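Local coordinates for protein ornithine carbamoyltransferase, anabolic (Campylobacter jejuni subsp. jejuni, PDB 3TPF) that catalyses the reversible transfer of the carbamoyl group from carbamoyl phosphate to L-ornithine, giving L-citrulline and phosphate in arginine biosynthesis, at residues B[83-88]-B[106-111]; B[133-138]-B[286-291]; B[219-224]-B[259-264]. All coordinates share one frame; numbering follows the deposited sequence.

Interaction 1. Residues B[83-88]-B[106-111]; sequences DTARVI and LEFARY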
loop_
_atom_site.group_PDB
_atom_site.type_symbol
_atom_site.label_atom_id
_atom_site.label_comp_id
_atom_site.label_asym_id
_atom_site.label_seq_id
_atom_site.Cartn_x
_atom_site.Cartn_y
_atom_site.Cartn_z
ATOM N N ASP B 83 1.752 14.894 17.724
ATOM C CA ASP B 83 2.070 15.545 16.442
ATOM C C ASP B 83 1.506 14.821 15.266
ATOM O O ASP B 83 0.902 15.416 14.364
ATOM C CB ASP B 83 3.550 15.611 16.236
ATOM C CG ASP B 83 4.200 16.614 17.112
ATOM O OD1 ASP B 83 3.452 17.355 17.789
ATOM O OD2 ASP B 83 5.440 16.678 17.129
ATOM N N THR B 84 1.665 13.513 15.283
ATOM C CA THR B 84 1.116 12.711 14.210
ATOM C C THR B 84 -0.390 12.873 14.224
ATOM O O THR B 84 -1.006 13.135 13.196
ATOM C CB THR B 84 1.501 11.253 14.352
ATOM O OG1 THR B 84 2.926 11.190 14.481
ATOM C CG2 THR B 84 1.038 10.434 13.143
ATOM N N ALA B 85 -0.964 12.741 15.405
ATOM C CA ALA B 85 -2.391 12.827 15.552
ATOM C C ALA B 85 -2.904 14.109 15.005
ATOM O O ALA B 85 -3.951 14.153 14.341
ATOM C CB ALA B 85 -2.768 12.710 16.978
ATOM N N ARG B 86 -2.172 15.185 15.242
ATOM C CA ARG B 86 -2.697 16.531 14.857
ATOM C C ARG B 86 -2.555 16.815 13.375
ATOM O O ARG B 86 -3.180 17.728 12.875
ATOM C CB ARG B 86 -2.049 17.627 15.627
ATOM C CG ARG B 86 -2.621 17.782 17.009
ATOM C CD ARG B 86 -1.918 18.884 17.779
ATOM N NE ARG B 86 -0.612 18.476 18.254
ATOM C CZ ARG B 86 0.127 19.216 19.069
ATOM N NH1 ARG B 86 -0.340 20.381 19.514
ATOM N NH2 ARG B 86 1.336 18.805 19.455
ATOM N N VAL B 87 -1.760 16.000 12.689
ATOM C CA VAL B 87 -1.772 16.008 11.217
ATOM C C VAL B 87 -2.778 15.004 10.646
ATOM O O VAL B 87 -3.720 15.386 9.977
ATOM C CB VAL B 87 -0.397 15.681 10.553
ATOM C CG1 VAL B 87 -0.575 15.705 9.039
ATOM C CG2 VAL B 87 0.712 16.631 10.946
ATOM N N ILE B 88 -2.542 13.715 10.856
ATOM C CA ILE B 88 -3.324 12.660 10.194
ATOM C C ILE B 88 -4.784 12.804 10.598
ATOM O O ILE B 88 -5.707 12.790 9.756
ATOM C CB ILE B 88 -2.872 11.254 10.570
ATOM C CG1 ILE B 88 -1.521 10.959 9.963
ATOM C CG2 ILE B 88 -3.788 10.199 10.004
ATOM C CD1 ILE B 88 -0.769 9.753 10.512
ATOM N N LEU B 106 -4.898 5.961 23.151
ATOM C CA LEU B 106 -5.574 6.958 23.987
ATOM C C LEU B 106 -4.960 8.318 23.679
ATOM O O LEU B 106 -5.629 9.318 23.441
ATOM C CB LEU B 106 -5.451 6.601 25.473
ATOM C CG LEU B 106 -6.332 5.457 26.017
ATOM C CD1 LEU B 106 -5.849 5.118 27.411
ATOM C CD2 LEU B 106 -7.828 5.757 26.152
ATOM N N GLU B 107 -3.637 8.330 23.645
ATOM C CA GLU B 107 -2.868 9.555 23.394
ATOM C C GLU B 107 -3.210 10.140 22.012
ATOM O O GLU B 107 -3.340 11.336 21.857
ATOM C CB GLU B 107 -1.362 9.268 23.476
ATOM C CG GLU B 107 -0.464 10.418 23.038
ATOM C CD GLU B 107 -0.349 11.586 24.040
ATOM O OE1 GLU B 107 -0.981 11.564 25.149
ATOM O OE2 GLU B 107 0.403 12.537 23.697
ATOM N N PHE B 108 -3.331 9.284 21.021
ATOM C CA PHE B 108 -3.736 9.733 19.683
ATOM C C PHE B 108 -5.155 10.311 19.690
ATOM O O PHE B 108 -5.387 11.367 19.139
ATOM C CB PHE B 108 -3.673 8.568 18.708
ATOM C CG PHE B 108 -3.689 8.974 17.272
ATOM C CD1 PHE B 108 -4.897 9.369 16.660
ATOM C CD2 PHE B 108 -2.537 8.889 16.504
ATOM C CE1 PHE B 108 -4.922 9.693 15.330
ATOM C CE2 PHE B 108 -2.573 9.177 15.169
ATOM C CZ PHE B 108 -3.773 9.577 14.575
ATOM N N ALA B 109 -6.096 9.588 20.300
ATOM C CA ALA B 109 -7.552 9.985 20.338
ATOM C C ALA B 109 -7.672 11.334 20.979
ATOM O O ALA B 109 -8.462 12.192 20.579
ATOM C CB ALA B 109 -8.378 8.986 21.113
ATOM N N ARG B 110 -6.812 11.509 21.957
ATOM C CA ARG B 110 -6.789 12.701 22.752
ATOM C C ARG B 110 -6.525 13.903 21.858
ATOM O O ARG B 110 -7.030 14.979 22.113
ATOM C CB ARG B 110 -5.684 12.546 23.780
ATOM C CG ARG B 110 -5.718 13.258 25.108
ATOM C CD ARG B 110 -4.608 12.507 25.932
ATOM N NE ARG B 110 -5.119 11.405 26.745
ATOM C CZ ARG B 110 -4.376 10.394 27.228
ATOM N NH1 ARG B 110 -3.058 10.331 26.978
ATOM N NH2 ARG B 110 -4.948 9.431 27.980
ATOM N N TYR B 111 -5.722 13.739 20.817
ATOM C CA TYR B 111 -5.384 14.843 19.894
ATOM C C TYR B 111 -6.005 14.733 18.487
ATOM O O TYR B 111 -5.645 15.516 17.605
ATOM C CB TYR B 111 -3.860 14.942 19.758
ATOM C CG TYR B 111 -3.195 15.455 20.993
ATOM C CD1 TYR B 111 -3.168 16.815 21.279
ATOM C CD2 TYR B 111 -2.613 14.585 21.901
ATOM C CE1 TYR B 111 -2.564 17.283 22.431
ATOM C CE2 TYR B 111 -1.997 15.053 23.039
ATOM C CZ TYR B 111 -1.964 16.398 23.305
ATOM O OH TYR B 111 -1.323 16.839 24.474
#
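The methyl group of Ala85 lies over the middle of the Phe108 ring, CB standing 3.7 Å from the ring centroid and almost on its normal, a CH-pi contact made squarely on the face. Two helices of the carbamoyl-phosphate domain meet here, 81-91 and 102-111, their short segments 8.2 Å apart and crossing at -46°. The Ala85 methyl is the bump, and the hollow that receives it on 106-111 is made by the Phe108 face, the carbonyl oxygen of the same residue and the root of Tyr111, whose CB lies 3.7 Å from Ala85 CB. With its CG swung anti to the backbone N (chi1 -164°), Phe108 reaches across the helix interface, and its far rim arrives beside Ile88, CB of which lies near the ring plane 4.4 Å from Phe108 CZ. Strands 94-98 and 116-118 supply Val95, Met97 and Val116 around the same ring, seating helix 102-111 on the parallel sheet. At the other end Arg86 runs alongside Tyr111, both side chains heading the same way; Arg86 CG rests 4.1 Å from Tyr111 CB, and CD1 of the phenol ring sits over a guanidinium face, the two planes 39° apart. Arg86 bends at chi3 toward a salt bridge with Glu276 of the second subunit and a weak, bent bond to Asp83 on its own helix; Asp83 in turn pairs with Arg266 of the second subunit. No hydrogen bond joins the two segments, so shape and apolar contact hold them together, while the charged groups of 83-88 are directed to the subunit interface.

Interaction 2. Residues B[133-138]-B[286-291]; sequences LFTIKE and ARNRLY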
loop_
_atom_site.group_PDB
_atom_site.type_symbol
_atom_site.label_atom_id
_atom_site.label_comp_id
_atom_site.label_asym_id
_atom_site.label_seq_id
_atom_site.Cartn_x
_atom_site.Cartn_y
_atom_site.Cartn_z
ATOM N N LEU B 133 -19.929 -11.737 17.964
ATOM C CA LEU B 133 -21.352 -11.490 18.313
ATOM C C LEU B 133 -22.270 -11.628 17.128
ATOM O O LEU B 133 -23.270 -12.346 17.152
ATOM C CB LEU B 133 -21.484 -10.081 18.845
ATOM C CG LEU B 133 -22.311 -9.844 20.073
ATOM C CD1 LEU B 133 -22.151 -10.946 21.089
ATOM C CD2 LEU B 133 -21.776 -8.561 20.679
ATOM N N PHE B 134 -21.883 -10.969 16.045
ATOM C CA PHE B 134 -22.677 -10.995 14.789
ATOM C C PHE B 134 -22.915 -12.429 14.419
ATOM O O PHE B 134 -24.011 -12.819 13.935
ATOM C CB PHE B 134 -21.867 -10.330 13.671
ATOM C CG PHE B 134 -22.535 -10.336 12.333
ATOM C CD1 PHE B 134 -23.350 -9.299 11.966
ATOM C CD2 PHE B 134 -22.321 -11.337 11.439
ATOM C CE1 PHE B 134 -24.009 -9.300 10.740
ATOM C CE2 PHE B 134 -23.000 -11.363 10.209
ATOM C CZ PHE B 134 -23.828 -10.334 9.852
ATOM N N THR B 135 -21.850 -13.201 14.621
ATOM C CA THR B 135 -21.822 -14.589 14.145
ATOM C C THR B 135 -22.702 -15.493 14.982
ATOM O O THR B 135 -23.427 -16.321 14.478
ATOM C CB THR B 135 -20.404 -15.144 14.094
ATOM O OG1 THR B 135 -19.639 -14.358 13.164
ATOM C CG2 THR B 135 -20.486 -16.545 13.602
ATOM N N ILE B 136 -22.643 -15.245 16.275
ATOM C CA ILE B 136 -23.500 -15.917 17.229
ATOM C C ILE B 136 -24.986 -15.691 16.901
ATOM O O ILE B 136 -25.792 -16.604 16.932
ATOM C CB ILE B 136 -23.229 -15.431 18.657
ATOM C CG1 ILE B 136 -21.836 -15.893 19.112
ATOM C CG2 ILE B 136 -24.304 -15.965 19.575
ATOM C CD1 ILE B 136 -21.378 -15.204 20.356
ATOM N N LYS B 137 -25.302 -14.480 16.507
ATOM C CA LYS B 137 -26.662 -14.147 16.147
ATOM C C LYS B 137 -27.064 -14.850 14.854
ATOM O O LYS B 137 -28.167 -15.347 14.709
ATOM C CB LYS B 137 -26.793 -12.631 16.053
ATOM C CG LYS B 137 -28.164 -12.082 15.748
ATOM C CD LYS B 137 -28.300 -10.608 16.207
ATOM C CE LYS B 137 -29.760 -10.068 16.037
ATOM N NZ LYS B 137 -30.156 -9.465 14.708
ATOM N N GLU B 138 -26.137 -14.915 13.913
ATOM C CA GLU B 138 -26.398 -15.590 12.627
ATOM C C GLU B 138 -26.598 -17.078 12.764
ATOM O O GLU B 138 -27.312 -17.696 11.992
ATOM C CB GLU B 138 -25.248 -15.378 11.644
ATOM C CG GLU B 138 -25.567 -14.521 10.411
ATOM C CD GLU B 138 -24.491 -14.650 9.323
ATOM O OE1 GLU B 138 -24.900 -14.337 8.177
ATOM O OE2 GLU B 138 -23.274 -15.053 9.587
ATOM N N ALA B 286 -14.602 -15.054 10.489
ATOM C CA ALA B 286 -13.533 -14.295 9.802
ATOM C C ALA B 286 -14.050 -13.198 8.882
ATOM O O ALA B 286 -13.740 -12.028 8.950
ATOM C CB ALA B 286 -12.786 -15.299 8.950
ATOM N N ARG B 287 -14.912 -13.619 8.011
ATOM C CA ARG B 287 -15.482 -12.754 7.042
ATOM C C ARG B 287 -16.420 -11.759 7.662
ATOM O O ARG B 287 -16.571 -10.665 7.168
ATOM C CB ARG B 287 -16.246 -13.631 6.081
ATOM C CG ARG B 287 -16.879 -12.923 4.925
ATOM C CD ARG B 287 -17.809 -13.916 4.296
ATOM N NE ARG B 287 -18.110 -13.594 2.911
ATOM C CZ ARG B 287 -19.292 -13.829 2.349
ATOM N NH1 ARG B 287 -20.298 -14.358 3.076
ATOM N NH2 ARG B 287 -19.485 -13.512 1.069
ATOM N N ASN B 288 -17.110 -12.143 8.717
ATOM C CA ASN B 288 -18.193 -11.289 9.278
ATOM C C ASN B 288 -17.644 -9.995 9.994
ATOM O O ASN B 288 -18.330 -9.054 10.217
ATOM C CB ASN B 288 -19.023 -12.080 10.282
ATOM C CG ASN B 288 -20.141 -12.912 9.672
ATOM O OD1 ASN B 288 -20.517 -12.701 8.542
ATOM N ND2 ASN B 288 -20.679 -13.879 10.448
ATOM N N ARG B 289 -16.371 -9.929 10.252
ATOM C CA ARG B 289 -15.750 -8.658 10.662
ATOM C C ARG B 289 -15.969 -7.465 9.707
ATOM O O ARG B 289 -15.953 -6.316 10.104
ATOM C CB ARG B 289 -14.233 -8.824 10.770
ATOM C CG ARG B 289 -13.640 -7.794 11.657
ATOM C CD ARG B 289 -13.021 -8.427 12.925
ATOM N NE ARG B 289 -11.714 -7.796 13.097
ATOM C CZ ARG B 289 -10.566 -8.331 12.715
ATOM N NH1 ARG B 289 -9.460 -7.596 12.788
ATOM N NH2 ARG B 289 -10.510 -9.608 12.279
ATOM N N LEU B 290 -16.148 -7.783 8.432
ATOM C CA LEU B 290 -16.446 -6.776 7.442
ATOM C C LEU B 290 -17.683 -5.995 7.819
ATOM O O LEU B 290 -17.683 -4.794 7.842
ATOM C CB LEU B 290 -16.648 -7.411 6.079
ATOM C CG LEU B 290 -17.066 -6.437 4.964
ATOM C CD1 LEU B 290 -15.915 -5.452 4.936
ATOM C CD2 LEU B 290 -17.301 -7.070 3.613
ATOM N N TYR B 291 -18.751 -6.695 8.106
ATOM C CA TYR B 291 -20.108 -6.072 8.174
ATOM C C TYR B 291 -20.178 -5.226 9.413
ATOM O O TYR B 291 -20.867 -4.239 9.496
ATOM C CB TYR B 291 -21.194 -7.137 8.146
ATOM C CG TYR B 291 -21.016 -8.041 6.966
ATOM C CD1 TYR B 291 -21.294 -7.599 5.697
ATOM C CD2 TYR B 291 -20.490 -9.329 7.109
ATOM C CE1 TYR B 291 -21.103 -8.415 4.607
ATOM C CE2 TYR B 291 -20.303 -10.150 6.001
ATOM C CZ TYR B 291 -20.626 -9.688 4.758
ATOM O OH TYR B 291 -20.458 -10.455 3.627
#
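Asn288 drives its side-chain amide between Thr135 and Glu138 of helix 126-138, and its ND2 donates to both. The bond to Thr135 OG1, 2.9 Å long, is almost straight and lies in the amide plane. The second N-H goes to Glu138 OE2, 3.0 Å from Asn288 ND2, meeting that oxygen from above the carboxylate plane. With both hydrogens of ND2 engaged, rotation of the amide is fixed, and Lys27 of helix 13-28 bonds to OD1 while also forming a salt bridge with Glu138 OE1. This is the close-fitting part of the contact. Phe134, its CG anti to the backbone N (chi1 178°), brings a ring edge against the same amide, the two planes 70° apart. Toward Tyr291 the fit is looser: the Phe134 and Tyr291 rings are nearly parallel but slid apart, with centroids 5.9 Å from each other and little overlap, and Phe134 CE1 comes no nearer than 4.4 Å to Tyr291 CB. The Glu138 side is the more open one, and a molecule of di(hydroxyethyl)ether, probably from the crystallisation liquor, is bound close by. The segments' axes cross at 106°, 9.5 Å apart. Helix 279-302 also contains Arg289, predicted to bind carbamoyl phosphate. Since one helix comes from the carbamoyl-phosphate-binding region and the other from the ornithine-binding region, their crossing belongs to the interdomain seam of the two-domain carbamoyltransferase fold.

Interaction 3. Residues B[219-224]-B[259-264]; sequences ITDTWV and LHCLPA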
loop_
_atom_site.group_PDB
_atom_site.type_symbol
_atom_site.label_atom_id
_atom_site.label_comp_id
_atom_site.label_asym_id
_atom_site.label_seq_id
_atom_site.Cartn_x
_atom_site.Cartn_y
_atom_site.Cartn_z
ATOM N N ILE B 219 -15.416 -20.424 22.728
ATOM C CA ILE B 219 -14.482 -19.494 22.103
ATOM C C ILE B 219 -13.103 -19.758 22.597
ATOM O O ILE B 219 -12.888 -19.853 23.805
ATOM C CB ILE B 219 -14.810 -18.051 22.476
ATOM C CG1 ILE B 219 -16.282 -17.736 22.076
ATOM C CG2 ILE B 219 -13.757 -17.138 21.886
ATOM C CD1 ILE B 219 -16.666 -16.291 22.249
ATOM N N THR B 220 -12.158 -19.837 21.680
ATOM C CA THR B 220 -10.798 -20.022 22.093
ATOM C C THR B 220 -9.901 -19.171 21.262
ATOM O O THR B 220 -10.324 -18.542 20.298
ATOM C CB THR B 220 -10.376 -21.480 22.012
ATOM O OG1 THR B 220 -9.173 -21.664 22.753
ATOM C CG2 THR B 220 -10.166 -21.896 20.618
ATOM N N ASP B 221 -8.645 -19.129 21.652
ATOM C CA ASP B 221 -7.657 -18.278 20.982
ATOM C C ASP B 221 -6.250 -18.788 21.221
ATOM O O ASP B 221 -5.995 -19.582 22.150
ATOM C CB ASP B 221 -7.773 -16.846 21.511
ATOM C CG ASP B 221 -6.999 -15.808 20.662
ATOM O OD1 ASP B 221 -6.547 -16.106 19.516
ATOM O OD2 ASP B 221 -6.859 -14.670 21.162
ATOM N N THR B 222 -5.325 -18.315 20.403
ATOM C CA THR B 222 -3.909 -18.701 20.540
ATOM C C THR B 222 -3.443 -18.434 21.946
ATOM O O THR B 222 -3.906 -17.528 22.608
ATOM C CB THR B 222 -2.982 -17.877 19.632
ATOM O OG1 THR B 222 -2.681 -16.670 20.293
ATOM C CG2 THR B 222 -3.670 -17.469 18.297
ATOM N N TRP B 223 -2.487 -19.207 22.381
ATOM C CA TRP B 223 -1.979 -19.086 23.760
ATOM C C TRP B 223 -0.778 -18.189 23.842
ATOM O O TRP B 223 -0.568 -17.443 24.789
ATOM C CB TRP B 223 -1.554 -20.439 24.258
ATOM C CG TRP B 223 -2.640 -21.436 24.377
ATOM C CD1 TRP B 223 -3.944 -21.218 24.658
ATOM C CD2 TRP B 223 -2.485 -22.828 24.278
ATOM N NE1 TRP B 223 -4.631 -22.387 24.705
ATOM C CE2 TRP B 223 -3.745 -23.404 24.494
ATOM C CE3 TRP B 223 -1.389 -23.664 24.039
ATOM C CZ2 TRP B 223 -3.945 -24.791 24.491
ATOM C CZ3 TRP B 223 -1.587 -25.040 24.011
ATOM C CH2 TRP B 223 -2.853 -25.590 24.241
ATOM N N VAL B 224 0.058 -18.340 22.839
ATOM C CA VAL B 224 1.185 -17.470 22.656
ATOM C C VAL B 224 0.640 -16.219 21.974
ATOM O O VAL B 224 0.482 -16.152 20.750
ATOM C CB VAL B 224 2.273 -18.207 21.889
ATOM C CG1 VAL B 224 3.393 -17.241 21.534
ATOM C CG2 VAL B 224 2.704 -19.363 22.760
ATOM N N LEU B 259 -15.803 -20.889 18.072
ATOM C CA LEU B 259 -15.287 -19.665 17.491
ATOM C C LEU B 259 -13.800 -19.499 17.821
ATOM O O LEU B 259 -13.364 -19.890 18.894
ATOM C CB LEU B 259 -16.011 -18.436 18.017
ATOM C CG LEU B 259 -17.459 -18.228 17.620
ATOM C CD1 LEU B 259 -17.945 -16.935 18.206
ATOM C CD2 LEU B 259 -17.558 -18.244 16.053
ATOM N N HIS B 260 -13.041 -19.019 16.842
ATOM C CA HIS B 260 -11.622 -18.750 16.938
ATOM C C HIS B 260 -11.318 -17.551 16.061
ATOM O O HIS B 260 -11.721 -17.515 14.921
ATOM C CB HIS B 260 -10.823 -19.930 16.419
ATOM C CG HIS B 260 -9.369 -19.896 16.793
ATOM N ND1 HIS B 260 -8.559 -18.804 16.566
ATOM C CD2 HIS B 260 -8.568 -20.850 17.344
ATOM C CE1 HIS B 260 -7.334 -19.083 16.990
ATOM N NE2 HIS B 260 -7.310 -20.321 17.456
ATOM N N CYS B 261 -10.599 -16.567 16.581
ATOM C CA CYS B 261 -10.366 -15.292 15.828
ATOM C C CYS B 261 -9.324 -15.466 14.767
ATOM O O CYS B 261 -9.312 -14.733 13.796
ATOM C CB CYS B 261 -9.966 -14.103 16.694
ATOM S SG CYS B 261 -8.499 -14.427 17.713
ATOM N N LEU B 262 -8.482 -16.446 14.937
ATOM C CA LEU B 262 -7.484 -16.820 13.898
ATOM C C LEU B 262 -6.279 -15.924 14.015
ATOM O O LEU B 262 -6.364 -14.862 14.593
ATOM C CB LEU B 262 -8.015 -16.694 12.442
ATOM C CG LEU B 262 -9.140 -17.594 11.944
ATOM C CD1 LEU B 262 -9.371 -17.411 10.426
ATOM C CD2 LEU B 262 -8.779 -19.068 12.233
ATOM N N PRO B 263 -5.178 -16.347 13.476
ATOM C CA PRO B 263 -4.988 -17.667 12.979
ATOM C C PRO B 263 -4.983 -18.721 14.090
ATOM O O PRO B 263 -4.745 -18.405 15.253
ATOM C CB PRO B 263 -3.563 -17.614 12.431
ATOM C CG PRO B 263 -2.889 -16.603 13.300
ATOM C CD PRO B 263 -3.963 -15.551 13.404
ATOM N N ALA B 264 -5.113 -19.984 13.671
ATOM C CA ALA B 264 -5.258 -21.113 14.570
ATOM C C ALA B 264 -4.017 -21.955 14.558
ATOM O O ALA B 264 -3.301 -21.999 13.583
ATOM C CB ALA B 264 -6.485 -21.891 14.145
#
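The His260 imidazole turns one face to the backbone of 219-224, with Thr220 O and Asp221 CA both over that face toward its rim; Asp221 CA lies 4.3 Å from the ring centroid in a CH-pi contact. Ala264 CB covers the opposite face. Close to the ring plane, ND1 accepts the N-H of Leu262 at 2.9 Å, and NE2 bonds to Glu269, so the imidazole is held at both nitrogens. The Thr220 and His260 side chains are set at a slant, with CG2 of Thr220 3.8 Å from CD2 of His260, while OG1 of Thr220 is bonded to Ile152 O. On the other face of the sheet Ile219 and Leu259 lie side by side, pointing the same way, Ile219 CG1 and Leu259 CB 4.1 Å apart. These are adjacent parallel strands of the Rossmann-like ornithine-binding domain, joined by the bond from Thr220 N to Leu259 O (3.0 Å); the chains then run on as loops past the C-terminal ends of the strands, the usual place for a site in such folds. Asp221, predicted to bind ornithine, stands its carboxylate at 85° to the imidazole. Its CG is anti to the backbone N (chi1 -167°), which points OD1 toward SG of Cys261, a residue predicted to bind carbamoyl phosphate; OD1 also takes a weak bond from Thr222 N. The peptide before Pro263 is cis, and Pro263 O faces the Thr222 methyl CG2.

Overall arrangement
Along the chain interaction 1 closes first, within the carbamoyl-phosphate domain. Helix 126-138 then opens interaction 2, and both strands of interaction 3 come before helix 279-302 completes it. Interaction 1 stands apart, its centre about 30 Å from that of interaction 2 and about 31 Å from that of interaction 3. The latter two have centres about 16 Å apart and touch: Leu259, on the edge strand 257-260, packs against Thr135 and Ile136, and Leu262 meets Ala286. The interdomain helix crossing thus adjoins the predicted substrate-binding loops. Val87 packs on Ala286 of the second subunit, while Ala286 and Leu262 pack on Val87 of the third, so the contacts approach the same kind of subunit interface from its two sides.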